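Local structure of RimK-related lysine biosynthesis protein (Thermococcus kodakarensis, 5K2M) at residues R11-A16 with E247-A252. The protein probably acts as an ATP-dependent, magnesium-requiring ligase of the RimK family, LysX subfamily, in amino-acid biosynthesis, and binds ADP and magnesium in its ATP-grasp domain. Residues are numbered along the deposited sequence; the frame is centred on the assembly and turned at random.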
# COMPACT_ATOMS: atom_id res chain seq x y z
N ARG A 11 4.84 49.50 -12.20
CA ARG A 11 4.20 50.79 -12.47
C ARG A 11 4.91 51.85 -11.62
O ARG A 11 5.81 51.53 -10.84
CB ARG A 11 2.70 50.76 -12.12
CG ARG A 11 1.88 49.72 -12.87
CD ARG A 11 0.54 49.41 -12.21
NE ARG A 11 0.67 48.71 -10.93
CZ ARG A 11 -0.35 48.32 -10.17
NH1 ARG A 11 -1.61 48.54 -10.54
NH2 ARG A 11 -0.12 47.69 -9.00
N ARG A 12 4.52 53.10 -11.77
CA ARG A 12 5.10 54.17 -10.98
C ARG A 12 5.00 53.86 -9.47
O ARG A 12 5.95 54.07 -8.74
CB ARG A 12 4.42 55.49 -11.33
CG ARG A 12 4.67 56.62 -10.35
CD ARG A 12 6.14 56.98 -10.21
NE ARG A 12 6.40 57.59 -8.90
CZ ARG A 12 5.99 58.80 -8.52
NH1 ARG A 12 5.28 59.57 -9.35
NH2 ARG A 12 6.28 59.24 -7.30
N GLU A 13 3.85 53.37 -9.03
CA GLU A 13 3.67 52.98 -7.63
C GLU A 13 4.78 52.02 -7.13
O GLU A 13 5.36 52.25 -6.06
CB GLU A 13 2.30 52.34 -7.40
CG GLU A 13 1.12 53.32 -7.40
CD GLU A 13 0.49 53.54 -8.78
OE1 GLU A 13 -0.66 54.04 -8.82
OE2 GLU A 13 1.14 53.24 -9.81
N GLU A 14 5.08 50.98 -7.92
CA GLU A 14 6.07 49.97 -7.53
C GLU A 14 7.49 50.53 -7.49
O GLU A 14 8.28 50.17 -6.61
CB GLU A 14 6.01 48.73 -8.43
CG GLU A 14 4.85 47.80 -8.13
CD GLU A 14 3.50 48.33 -8.62
OE1 GLU A 14 3.42 48.78 -9.78
OE2 GLU A 14 2.52 48.30 -7.83
N MET A 15 7.81 51.41 -8.42
CA MET A 15 9.12 52.06 -8.42
C MET A 15 9.28 52.98 -7.20
O MET A 15 10.36 53.07 -6.63
CB MET A 15 9.34 52.85 -9.72
CG MET A 15 9.33 52.03 -11.01
SD MET A 15 10.46 50.61 -11.07
CE MET A 15 12.06 51.37 -10.79
N ALA A 16 8.20 53.65 -6.80
CA ALA A 16 8.25 54.49 -5.60
C ALA A 16 8.39 53.60 -4.36
O ALA A 16 9.18 53.89 -3.46
CB ALA A 16 7.01 55.36 -5.52
N GLU A 247 -3.72 51.67 -6.02
CA GLU A 247 -2.97 52.55 -6.90
C GLU A 247 -3.09 53.96 -6.32
O GLU A 247 -4.07 54.28 -5.63
CB GLU A 247 -3.47 52.48 -8.35
CG GLU A 247 -2.94 51.27 -9.14
CD GLU A 247 -3.53 51.18 -10.54
OE1 GLU A 247 -4.76 51.10 -10.64
OE2 GLU A 247 -2.78 51.18 -11.53
N PHE A 248 -2.08 54.79 -6.57
CA PHE A 248 -2.00 56.10 -5.94
C PHE A 248 -1.17 57.16 -6.67
O PHE A 248 -0.99 58.26 -6.13
CB PHE A 248 -1.50 55.95 -4.49
CG PHE A 248 -0.17 55.24 -4.37
CD1 PHE A 248 1.02 55.92 -4.60
CD2 PHE A 248 -0.12 53.90 -4.01
CE1 PHE A 248 2.24 55.27 -4.49
CE2 PHE A 248 1.09 53.25 -3.89
CZ PHE A 248 2.27 53.93 -4.13
N LYS A 249 -0.69 56.86 -7.87
CA LYS A 249 0.23 57.79 -8.53
C LYS A 249 -0.42 59.15 -8.79
O LYS A 249 0.25 60.17 -8.67
CB LYS A 249 0.81 57.20 -9.82
CG LYS A 249 -0.14 57.08 -11.00
CD LYS A 249 0.56 56.45 -12.19
CE LYS A 249 -0.35 56.40 -13.41
NZ LYS A 249 -1.52 55.49 -13.23
N ASN A 250 -1.71 59.16 -9.14
CA ASN A 250 -2.41 60.43 -9.35
C ASN A 250 -2.72 61.09 -8.01
O ASN A 250 -2.61 62.32 -7.89
CB ASN A 250 -3.69 60.25 -10.17
CG ASN A 250 -3.42 59.69 -11.56
OD1 ASN A 250 -2.71 60.29 -12.38
ND2 ASN A 250 -3.98 58.52 -11.83
N ALA A 251 -3.06 60.28 -7.01
CA ALA A 251 -3.40 60.80 -5.68
C ALA A 251 -2.19 61.42 -4.97
O ALA A 251 -2.30 62.48 -4.36
CB ALA A 251 -4.01 59.71 -4.81
N ALA A 252 -1.05 60.75 -5.07
CA ALA A 252 0.20 61.28 -4.51
C ALA A 252 0.63 62.54 -5.26
O ALA A 252 1.04 63.52 -4.64
CB ALA A 252 1.30 60.23 -4.56
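Glu13 reaches from the first turn of helix 12-24 to the start of helix 249-255, where its OE1 accepts two backbone N-H groups. Phe248 N, at the N-cap position, donates to the anti lone pair of Glu13 OE1 at 2.8 Å; Lys249 N approaches the same oxygen from above the carboxylate plane at 3.0 Å. The positive end of the helix dipole would be expected to stabilise the negative charge here; the like-charged Glu247 OE2, 4.5 Å from Glu13 OE1, is probably eased by its salt bridge to Arg11.

The same side chain makes a CH-pi contact. With CG anti to the carbonyl carbon (chi1 -74°), Glu13 lays CG over the middle of the Phe248 ring, 3.4 Å from its centroid; the bend at chi2 (90°) then turns the carboxylate toward the two N-H groups, its plane steep to the ring. On the more exposed flank, Arg12 CG and Lys249 CB meet at 3.9 Å.

The ionic part is a network of Arg11, Glu14 and Glu247. Arg11 holds Glu14 side-on through NE and NH2, and its NH1 meets Glu247 OE2 obliquely (3.1 Å). Glu247 OE1 bonds to Trp128 NE1, and Glu14 OE2 pairs with Arg49.

The contact thus joins the helix following strand 2-7 of the N-terminal parallel sheet to the ATP-grasp domain, just beyond metal-binding strand 236-243, with Phe248 packed against helix 259-272, Arg49 of strand 45-49 and Tyr175 of strand 170-177.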